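4-phosphoerythronate dehydrogenase (Lactobacillus jensenii, PDB 4PRK) probably catalyses the NAD-dependent interconversion of pyruvate and D-lactate. Local coordinates at residues M1-E12 / V42-K51; I70-T80 / H92-Y101. One frame throughout, in Å; residues are numbered along the deposited sequence.

Interaction 1. Residues M1-E12 / V42-K51; sequences MKIAVFSPSESE and VADCDGVLLK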
loop_
_atom_site.group_PDB
_atom_site.type_symbol
_atom_site.label_atom_id
_atom_site.label_comp_id
_atom_site.label_asym_id
_atom_site.label_seq_id
_atom_site.Cartn_x
_atom_site.Cartn_y
_atom_site.Cartn_z
ATOM N N MET A 1 -37.509 18.844 14.102
ATOM C CA MET A 1 -36.985 17.457 14.124
ATOM C C MET A 1 -36.322 17.132 15.501
ATOM O O MET A 1 -35.218 17.613 15.801
ATOM C CB MET A 1 -36.028 17.282 12.927
ATOM C CG MET A 1 -35.790 15.842 12.501
ATOM S SD MET A 1 -37.284 14.952 12.013
ATOM C CE MET A 1 -36.924 13.317 12.627
ATOM N N LYS A 2 -37.015 16.344 16.332
ATOM C CA LYS A 2 -36.480 15.848 17.609
ATOM C C LYS A 2 -36.421 14.301 17.652
ATOM O O LYS A 2 -37.439 13.605 17.404
ATOM C CB LYS A 2 -37.313 16.370 18.777
ATOM C CG LYS A 2 -36.714 16.101 20.142
ATOM C CD LYS A 2 -36.813 17.329 21.057
ATOM C CE LYS A 2 -38.164 17.457 21.753
ATOM N NZ LYS A 2 -38.067 18.235 23.029
ATOM N N ILE A 3 -35.232 13.776 17.998
ATOM C CA ILE A 3 -34.987 12.308 18.073
ATOM C C ILE A 3 -34.504 11.918 19.489
ATOM O O ILE A 3 -33.500 12.421 19.999
ATOM C CB ILE A 3 -34.016 11.826 16.945
ATOM C CG1 ILE A 3 -34.582 12.098 15.513
ATOM C CG2 ILE A 3 -33.635 10.359 17.108
ATOM C CD1 ILE A 3 -35.688 11.173 15.050
ATOM N N ALA A 4 -35.260 11.069 20.160
ATOM C CA ALA A 4 -34.867 10.639 21.488
ATOM C C ALA A 4 -33.724 9.646 21.408
ATOM O O ALA A 4 -33.733 8.767 20.569
ATOM C CB ALA A 4 -36.042 10.039 22.226
ATOM N N VAL A 5 -32.749 9.800 22.289
ATOM C CA VAL A 5 -31.611 8.911 22.352
ATOM C C VAL A 5 -31.567 8.258 23.717
ATOM O O VAL A 5 -31.364 8.918 24.715
ATOM C CB VAL A 5 -30.313 9.694 22.154
ATOM C CG1 VAL A 5 -29.106 8.792 22.302
ATOM C CG2 VAL A 5 -30.321 10.379 20.805
ATOM N N PHE A 6 -31.686 6.943 23.743
ATOM C CA PHE A 6 -31.793 6.230 24.993
ATOM C C PHE A 6 -30.470 5.667 25.424
ATOM O O PHE A 6 -29.774 5.077 24.637
ATOM C CB PHE A 6 -32.827 5.126 24.870
ATOM C CG PHE A 6 -34.225 5.641 24.780
ATOM C CD1 PHE A 6 -34.784 5.933 23.557
ATOM C CD2 PHE A 6 -34.958 5.877 25.920
ATOM C CE1 PHE A 6 -36.061 6.424 23.474
ATOM C CE2 PHE A 6 -36.240 6.371 25.844
ATOM C CZ PHE A 6 -36.789 6.644 24.620
ATOM N N SER A 7 -30.135 5.858 26.687
ATOM C CA SER A 7 -28.932 5.268 27.231
ATOM C C SER A 7 -27.641 5.610 26.493
ATOM O O SER A 7 -26.916 4.733 26.052
ATOM C CB SER A 7 -29.101 3.762 27.313
ATOM O OG SER A 7 -28.003 3.175 27.961
ATOM N N PRO A 8 -27.354 6.885 26.314
ATOM C CA PRO A 8 -26.058 7.192 25.689
ATOM C C PRO A 8 -24.825 6.860 26.545
ATOM O O PRO A 8 -24.859 6.970 27.758
ATOM C CB PRO A 8 -26.139 8.686 25.431
ATOM C CG PRO A 8 -26.881 9.201 26.581
ATOM C CD PRO A 8 -28.011 8.243 26.654
ATOM N N SER A 9 -23.751 6.442 25.888
ATOM C CA SER A 9 -22.465 6.312 26.506
ATOM C C SER A 9 -21.953 7.699 26.770
ATOM O O SER A 9 -22.426 8.668 26.196
ATOM C CB SER A 9 -21.473 5.632 25.567
ATOM O OG SER A 9 -20.869 6.564 24.694
ATOM N N GLU A 10 -20.944 7.773 27.607
ATOM C CA GLU A 10 -20.221 8.994 27.853
ATOM C C GLU A 10 -19.581 9.603 26.548
ATOM O O GLU A 10 -19.637 10.798 26.292
ATOM C CB GLU A 10 -19.142 8.633 28.858
ATOM C CG GLU A 10 -18.185 9.760 29.169
ATOM C CD GLU A 10 -17.163 9.383 30.215
ATOM O OE1 GLU A 10 -16.887 8.175 30.369
ATOM O OE2 GLU A 10 -16.626 10.320 30.863
ATOM N N SER A 11 -18.983 8.756 25.726
ATOM C CA SER A 11 -18.404 9.173 24.475
ATOM C C SER A 11 -19.541 9.655 23.594
ATOM O O SER A 11 -19.402 10.685 22.926
ATOM C CB SER A 11 -17.587 8.001 23.827
ATOM O OG SER A 11 -16.421 7.669 24.627
ATOM N N GLU A 12 -20.677 8.944 23.581
ATOM C CA GLU A 12 -21.803 9.407 22.790
ATOM C C GLU A 12 -22.247 10.829 23.212
ATOM O O GLU A 12 -22.522 11.660 22.354
ATOM C CB GLU A 12 -22.960 8.434 22.851
ATOM C CG GLU A 12 -22.816 7.198 21.970
ATOM C CD GLU A 12 -23.957 6.213 22.131
ATOM O OE1 GLU A 12 -24.286 5.864 23.258
ATOM O OE2 GLU A 12 -24.542 5.796 21.139
ATOM N N VAL A 42 -40.967 10.048 24.794
ATOM C CA VAL A 42 -40.912 9.972 23.346
ATOM C C VAL A 42 -41.992 10.827 22.724
ATOM O O VAL A 42 -42.016 11.048 21.533
ATOM C CB VAL A 42 -41.151 8.533 22.875
ATOM C CG1 VAL A 42 -40.934 8.422 21.381
ATOM C CG2 VAL A 42 -40.258 7.582 23.640
ATOM N N ALA A 43 -42.876 11.326 23.563
ATOM C CA ALA A 43 -44.125 11.911 23.119
ATOM C C ALA A 43 -43.899 13.082 22.186
ATOM O O ALA A 43 -44.618 13.234 21.212
ATOM C CB ALA A 43 -44.950 12.344 24.319
ATOM N N ASP A 44 -42.892 13.889 22.474
ATOM C CA ASP A 44 -42.605 15.062 21.666
ATOM C C ASP A 44 -41.521 14.772 20.638
ATOM O O ASP A 44 -40.905 15.677 20.105
ATOM C CB ASP A 44 -42.256 16.278 22.519
ATOM C CG ASP A 44 -41.154 16.011 23.507
ATOM O OD1 ASP A 44 -40.815 14.844 23.738
ATOM O OD2 ASP A 44 -40.626 16.980 24.067
ATOM N N CYS A 45 -41.342 13.497 20.334
ATOM C CA CYS A 45 -40.238 13.039 19.523
ATOM C C CYS A 45 -40.655 12.478 18.169
ATOM O O CYS A 45 -41.633 11.756 18.060
ATOM C CB CYS A 45 -39.441 11.994 20.296
ATOM S SG CYS A 45 -38.325 12.670 21.535
ATOM N N ASP A 46 -39.926 12.862 17.129
ATOM C CA ASP A 46 -40.077 12.290 15.792
ATOM C C ASP A 46 -39.693 10.800 15.633
ATOM O O ASP A 46 -40.288 10.081 14.847
ATOM C CB ASP A 46 -39.356 13.158 14.760
ATOM C CG ASP A 46 -40.051 14.480 14.512
ATOM O OD1 ASP A 46 -39.685 15.479 15.144
ATOM O OD2 ASP A 46 -40.961 14.527 13.673
ATOM N N GLY A 47 -38.641 10.379 16.326
ATOM C CA GLY A 47 -38.078 9.044 16.180
ATOM C C GLY A 47 -37.231 8.625 17.365
ATOM O O GLY A 47 -36.938 9.446 18.217
ATOM N N VAL A 48 -36.842 7.355 17.436
ATOM C CA VAL A 48 -36.086 6.881 18.587
ATOM C C VAL A 48 -34.779 6.171 18.192
ATOM O O VAL A 48 -34.691 5.529 17.136
ATOM C CB VAL A 48 -36.997 6.014 19.487
ATOM C CG1 VAL A 48 -36.196 5.177 20.473
ATOM C CG2 VAL A 48 -37.979 6.910 20.233
ATOM N N LEU A 49 -33.750 6.347 19.033
ATOM C CA LEU A 49 -32.449 5.675 18.867
ATOM C C LEU A 49 -32.189 4.845 20.138
ATOM O O LEU A 49 -32.107 5.396 21.258
ATOM C CB LEU A 49 -31.321 6.698 18.586
ATOM C CG LEU A 49 -31.330 7.440 17.225
ATOM C CD1 LEU A 49 -30.050 8.268 17.011
ATOM C CD2 LEU A 49 -31.530 6.481 16.051
ATOM N N LEU A 50 -32.066 3.521 19.954
ATOM C CA LEU A 50 -32.018 2.579 21.077
ATOM C C LEU A 50 -30.661 1.925 21.246
ATOM O O LEU A 50 -29.934 1.694 20.267
ATOM C CB LEU A 50 -33.067 1.479 20.879
ATOM C CG LEU A 50 -34.556 1.892 20.943
ATOM C CD1 LEU A 50 -35.455 0.678 21.228
ATOM C CD2 LEU A 50 -34.771 2.967 22.011
ATOM N N LYS A 51 -30.284 1.720 22.496
ATOM C CA LYS A 51 -29.142 0.918 22.867
ATOM C C LYS A 51 -29.613 0.041 23.992
ATOM O O LYS A 51 -29.349 0.333 25.155
ATOM C CB LYS A 51 -27.966 1.780 23.303
ATOM C CG LYS A 51 -26.705 0.992 23.624
ATOM C CD LYS A 51 -25.546 1.912 23.973
ATOM C CE LYS A 51 -24.504 1.205 24.822
ATOM N NZ LYS A 51 -23.160 1.826 24.691
HETATM O O HOH W 1 -24.426 3.328 27.122
#
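Strands 2-6 and 47-50 run parallel, their axes 4.7 Å apart at closest approach and 22° from alignment, with Ala-4 paired to Val-48 and Val-5 to Leu-49. Ala-4 bonds both ways, its N to Gly-47 O and its O to Leu-49 N (2.9 Å), and Phe-6 N reaches Leu-49 O. At the start of the ladder Asp-46 holds both backbone polar atoms of Lys-2: its N gives to Lys-2 O, while its OD1, met on the anti side, takes Lys-2 N at 3.0 Å, nearly straight (168°). The Lys-2 chain leaves with CG opposite its own N (chi1 -171°), passes Cys-45 SG and bends twice, bringing NZ above the carboxylate plane of Asp-44, 3.0 Å from OD2; Asp-44 OD1 pairs with Lys-28. A methionine in place of Lys-2 would probably leave Asp-44 OD2 without its cationic mate and let that carboxylate turn more freely. This pairing belongs to the five-stranded parallel sheet of a flavodoxin-like domain, as expected for the catalytic domain of this family, and helix 301-319 packs on its Ile-3/Leu-49 face. There Ile-3 CG2 meets Leu-49 CG at 3.7 Å, while Ile-3 CD1 lies 3.3 Å from Gly-47 N, where a side chain on the glycine would collide with it. On the other face Ala-4 CB rests on Cys-45 SG. The Phe-6 ring is met edge-on by the Val-48 methyls and, at CZ, by Val-42 CG2 (3.7 Å); Leu-50 CD2 comes obliquely to CD1. Ser-9 and Glu-12 form a capping box: Glu-12 N gives to Ser-9 OG at 2.6 Å and Ser-9 N to Glu-12 OE1, while Glu-12 OE2 holds Arg-76. A water links Ser-7 O to Lys-51 NZ, weakly on the lysine side.

Interaction 2. Residues I70-T80 / H92-Y101; sequences IKSIGLRIVGT and HLTVTNVPVY
Thr-94 O takes the hydrogen bond of Ile-73 N at 2.9 Å, and Ser-72 CA makes a CA-H...O contact with the same oxygen at 3.1 Å. The N-H bond belongs to the parallel ladder of strands 72-75 and 94-96, which helix 85-90 connects as a beta-alpha-beta crossover. The ladder continues from Thr-96 N to Ile-73 O and from Leu-75 N to Thr-96 O, the latter donor standing above the carbonyl plane. Ile-73 and Leu-93 meet through their CD1 methyls on the face covered by Tyr-62 of helix 60-67, and Leu-75 CD2 crosses to Val-95 CG1 at 3.8 Å. Leu-75 is squeezed against Thr-96 O, and its chi2 of 10° is close to eclipsed. Past the strands the two segments stay joined. Val-98 N bonds Ile-77 O at 3.0 Å, and Asn-97, with CG set between its N and carbonyl carbon (chi1 74°), sends ND2 to Val-78 O at 3.1 Å; that bond lies in the carbonyl plane on a lone pair and nearly in the amide plane. Tyr-101 brings its hydroxyl end beside Ile-77 CB and Val-78 CG1, its ring edge facing Ile-77 CA. Leu-318 of helix 301-319 packs on Ser-72 and Thr-96, and on that same face Thr-96 OG1 lies against Gly-74 CA. A water 2.7 Å from Thr-96 OG1 donates to Leu-75 O at 2.6 Å.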
loop_
_atom_site.group_PDB
_atom_site.type_symbol
_atom_site.label_atom_id
_atom_site.label_comp_id
_atom_site.label_asym_id
_atom_site.label_seq_id
_atom_site.Cartn_x
_atom_site.Cartn_y
_atom_site.Cartn_z
ATOM N N ILE A 70 -44.412 7.272 16.107
ATOM C CA ILE A 70 -43.046 6.803 15.847
ATOM C C ILE A 70 -43.168 5.650 14.855
ATOM O O ILE A 70 -43.925 4.699 15.106
ATOM C CB ILE A 70 -42.315 6.300 17.127
ATOM C CG1 ILE A 70 -42.171 7.398 18.196
ATOM C CG2 ILE A 70 -40.936 5.774 16.777
ATOM C CD1 ILE A 70 -41.173 8.495 17.850
ATOM N N LYS A 71 -42.429 5.745 13.744
ATOM C CA LYS A 71 -42.535 4.782 12.631
ATOM C C LYS A 71 -41.420 3.722 12.574
ATOM O O LYS A 71 -41.494 2.808 11.736
ATOM C CB LYS A 71 -42.576 5.522 11.291
ATOM C CG LYS A 71 -43.659 6.591 11.182
ATOM C CD LYS A 71 -43.482 7.431 9.930
ATOM C CE LYS A 71 -43.454 6.584 8.668
ATOM N NZ LYS A 71 -43.587 7.446 7.461
ATOM N N SER A 72 -40.392 3.845 13.431
ATOM C CA SER A 72 -39.306 2.857 13.475
ATOM C C SER A 72 -38.607 2.789 14.835
ATOM O O SER A 72 -38.879 3.601 15.715
ATOM C CB SER A 72 -38.282 3.128 12.364
ATOM O OG SER A 72 -37.464 4.258 12.658
ATOM N N ILE A 73 -37.758 1.763 14.997
ATOM C CA ILE A 73 -36.782 1.642 16.104
ATOM C C ILE A 73 -35.326 1.607 15.545
ATOM O O ILE A 73 -34.892 0.626 14.870
ATOM C CB ILE A 73 -37.061 0.405 16.986
ATOM C CG1 ILE A 73 -38.434 0.520 17.654
ATOM C CG2 ILE A 73 -36.006 0.244 18.078
ATOM C CD1 ILE A 73 -38.937 -0.810 18.190
ATOM N N GLY A 74 -34.593 2.686 15.827
ATOM C CA GLY A 74 -33.204 2.830 15.376
ATOM C C GLY A 74 -32.245 2.267 16.418
ATOM O O GLY A 74 -31.840 2.962 17.362
ATOM N N LEU A 75 -31.939 0.989 16.283
ATOM C CA LEU A 75 -30.815 0.382 16.981
ATOM C C LEU A 75 -29.559 1.122 16.608
ATOM O O LEU A 75 -29.302 1.317 15.404
ATOM C CB LEU A 75 -30.603 -1.069 16.530
ATOM C CG LEU A 75 -31.377 -2.155 17.230
ATOM C CD1 LEU A 75 -32.475 -1.667 18.155
ATOM C CD2 LEU A 75 -31.933 -3.064 16.152
ATOM N N ARG A 76 -28.777 1.521 17.614
ATOM C CA ARG A 76 -27.460 2.168 17.351
ATOM C C ARG A 76 -26.365 1.114 17.244
ATOM O O ARG A 76 -25.216 1.412 16.842
ATOM C CB ARG A 76 -27.094 3.177 18.449
ATOM C CG ARG A 76 -28.073 4.353 18.552
ATOM C CD ARG A 76 -27.433 5.534 19.269
ATOM N NE ARG A 76 -26.909 5.272 20.629
ATOM C CZ ARG A 76 -27.659 5.117 21.719
ATOM N NH1 ARG A 76 -27.091 4.935 22.909
ATOM N NH2 ARG A 76 -28.997 5.139 21.628
ATOM N N ILE A 77 -26.747 -0.106 17.628
ATOM C CA ILE A 77 -25.867 -1.254 17.643
ATOM C C ILE A 77 -26.226 -2.239 16.536
ATOM O O ILE A 77 -27.170 -2.030 15.748
ATOM C CB ILE A 77 -25.905 -1.951 18.998
ATOM C CG1 ILE A 77 -27.278 -2.535 19.267
ATOM C CG2 ILE A 77 -25.522 -0.955 20.074
ATOM C CD1 ILE A 77 -27.358 -3.164 20.641
ATOM N N VAL A 78 -25.423 -3.291 16.492
ATOM C CA VAL A 78 -25.582 -4.354 15.533
ATOM C C VAL A 78 -26.573 -5.422 15.984
ATOM O O VAL A 78 -27.388 -5.853 15.178
ATOM C CB VAL A 78 -24.227 -4.993 15.195
ATOM C CG1 VAL A 78 -23.637 -5.714 16.399
ATOM C CG2 VAL A 78 -24.366 -5.924 14.002
ATOM N N GLY A 79 -26.523 -5.829 17.251
ATOM C CA GLY A 79 -27.347 -6.931 17.724
ATOM C C GLY A 79 -28.803 -6.545 17.885
ATOM O O GLY A 79 -29.096 -5.515 18.463
ATOM N N THR A 80 -29.712 -7.380 17.381
ATOM C CA THR A 80 -31.154 -7.150 17.487
ATOM C C THR A 80 -31.839 -8.147 18.388
ATOM O O THR A 80 -33.071 -8.198 18.441
ATOM C CB THR A 80 -31.840 -7.310 16.128
ATOM O OG1 THR A 80 -31.469 -8.576 15.586
ATOM C CG2 THR A 80 -31.434 -6.196 15.174
ATOM N N HIS A 92 -46.525 -1.971 13.134
ATOM C CA HIS A 92 -45.987 -1.315 11.941
ATOM C C HIS A 92 -44.669 -0.569 12.201
ATOM O O HIS A 92 -44.393 0.444 11.567
ATOM C CB HIS A 92 -47.035 -0.360 11.347
ATOM C CG HIS A 92 -48.299 -1.042 10.914
ATOM N ND1 HIS A 92 -48.966 -0.702 9.757
ATOM C CD2 HIS A 92 -49.016 -2.044 11.479
ATOM C CE1 HIS A 92 -50.039 -1.461 9.629
ATOM N NE2 HIS A 92 -50.090 -2.283 10.661
ATOM N N LEU A 93 -43.859 -1.084 13.125
ATOM C CA LEU A 93 -42.587 -0.455 13.493
ATOM C C LEU A 93 -41.410 -1.059 12.702
ATOM O O LEU A 93 -40.903 -2.114 13.089
ATOM C CB LEU A 93 -42.315 -0.621 15.005
ATOM C CG LEU A 93 -43.108 0.220 16.029
ATOM C CD1 LEU A 93 -43.081 -0.418 17.417
ATOM C CD2 LEU A 93 -42.593 1.658 16.096
ATOM N N THR A 94 -40.971 -0.402 11.619
ATOM C CA THR A 94 -39.716 -0.799 10.948
ATOM C C THR A 94 -38.620 -0.871 12.044
ATOM O O THR A 94 -38.686 -0.136 13.027
ATOM C CB THR A 94 -39.273 0.152 9.774
ATOM O OG1 THR A 94 -40.278 0.224 8.740
ATOM C CG2 THR A 94 -37.947 -0.318 9.130
ATOM N N VAL A 95 -37.671 -1.802 11.905
ATOM C CA VAL A 95 -36.482 -1.901 12.781
ATOM C C VAL A 95 -35.216 -1.725 11.929
ATOM O O VAL A 95 -35.046 -2.418 10.916
ATOM C CB VAL A 95 -36.442 -3.250 13.542
ATOM C CG1 VAL A 95 -35.380 -3.257 14.655
ATOM C CG2 VAL A 95 -37.823 -3.546 14.127
ATOM N N THR A 96 -34.366 -0.769 12.306
ATOM C CA THR A 96 -33.079 -0.599 11.639
ATOM C C THR A 96 -31.974 -0.831 12.651
ATOM O O THR A 96 -32.200 -0.818 13.883
ATOM C CB THR A 96 -32.854 0.811 10.992
ATOM O OG1 THR A 96 -32.860 1.845 11.995
ATOM C CG2 THR A 96 -33.891 1.108 9.904
ATOM N N ASN A 97 -30.766 -1.023 12.130
ATOM C CA ASN A 97 -29.623 -1.211 12.989
ATOM C C ASN A 97 -28.380 -0.668 12.323
ATOM O O ASN A 97 -28.425 -0.232 11.159
ATOM C CB ASN A 97 -29.472 -2.717 13.308
ATOM C CG ASN A 97 -28.940 -3.517 12.133
ATOM O OD1 ASN A 97 -29.011 -3.092 10.961
ATOM N ND2 ASN A 97 -28.387 -4.689 12.437
ATOM N N VAL A 98 -27.263 -0.755 13.053
ATOM C CA VAL A 98 -25.938 -0.417 12.510
ATOM C C VAL A 98 -25.025 -1.666 12.431
ATOM O O VAL A 98 -24.329 -2.047 13.387
ATOM C CB VAL A 98 -25.296 0.771 13.268
ATOM C CG1 VAL A 98 -24.011 1.190 12.578
ATOM C CG2 VAL A 98 -26.263 1.949 13.289
ATOM N N PRO A 99 -25.071 -2.327 11.289
ATOM C CA PRO A 99 -24.191 -3.453 10.987
ATOM C C PRO A 99 -22.708 -3.099 10.860
ATOM O O PRO A 99 -21.875 -3.882 11.256
ATOM C CB PRO A 99 -24.751 -3.993 9.672
ATOM C CG PRO A 99 -25.550 -2.890 9.104
ATOM C CD PRO A 99 -26.111 -2.162 10.270
ATOM N N VAL A 100 -22.389 -1.951 10.288
ATOM C CA VAL A 100 -21.005 -1.601 9.998
ATOM C C VAL A 100 -20.573 -0.314 10.709
ATOM O O VAL A 100 -20.683 0.763 10.140
ATOM C CB VAL A 100 -20.834 -1.437 8.471
ATOM C CG1 VAL A 100 -19.454 -0.943 8.100
ATOM C CG2 VAL A 100 -21.145 -2.740 7.757
ATOM N N TYR A 101 -20.110 -0.426 11.967
ATOM C CA TYR A 101 -19.649 0.726 12.748
ATOM C C TYR A 101 -18.396 1.419 12.198
ATOM O O TYR A 101 -18.438 2.541 11.714
ATOM C CB TYR A 101 -19.090 0.192 14.060
ATOM C CG TYR A 101 -19.972 -0.534 15.031
ATOM C CD1 TYR A 101 -21.349 -0.386 15.036
ATOM C CD2 TYR A 101 -19.399 -1.333 16.007
ATOM C CE1 TYR A 101 -22.130 -1.043 15.976
ATOM C CE2 TYR A 101 -20.166 -1.987 16.948
ATOM C CZ TYR A 101 -21.527 -1.840 16.929
ATOM O OH TYR A 101 -22.267 -2.498 17.863
HETATM O O HOH W 2 -30.617 2.210 13.381
#

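In the fold
The two interactions follow one another along the chain, residues 1-51 coming ahead of 70-101, and their centres lie about 12 Å apart in one five-stranded parallel sheet, ordered 26-30, 2-6, 47-50, 72-75, 94-96. Strands 47-50 and 72-75 are neighbours, so the contacts abut, with a probable hydrogen bond from Leu-50 N to Gly-74 O. Arg-76 ties them: NE forms a salt bridge with Glu-12 OE2 and NH2 bonds Phe-6 O. The C-terminal part returns to the domain that holds the N-terminus: helix 301-319 packs on both contacts, and Phe-326 and Val-328 bond to the backbone beside strand 94-96. Apart from it stands the domain built on the seven-stranded Rossmann-type sheet, which probably binds NAD.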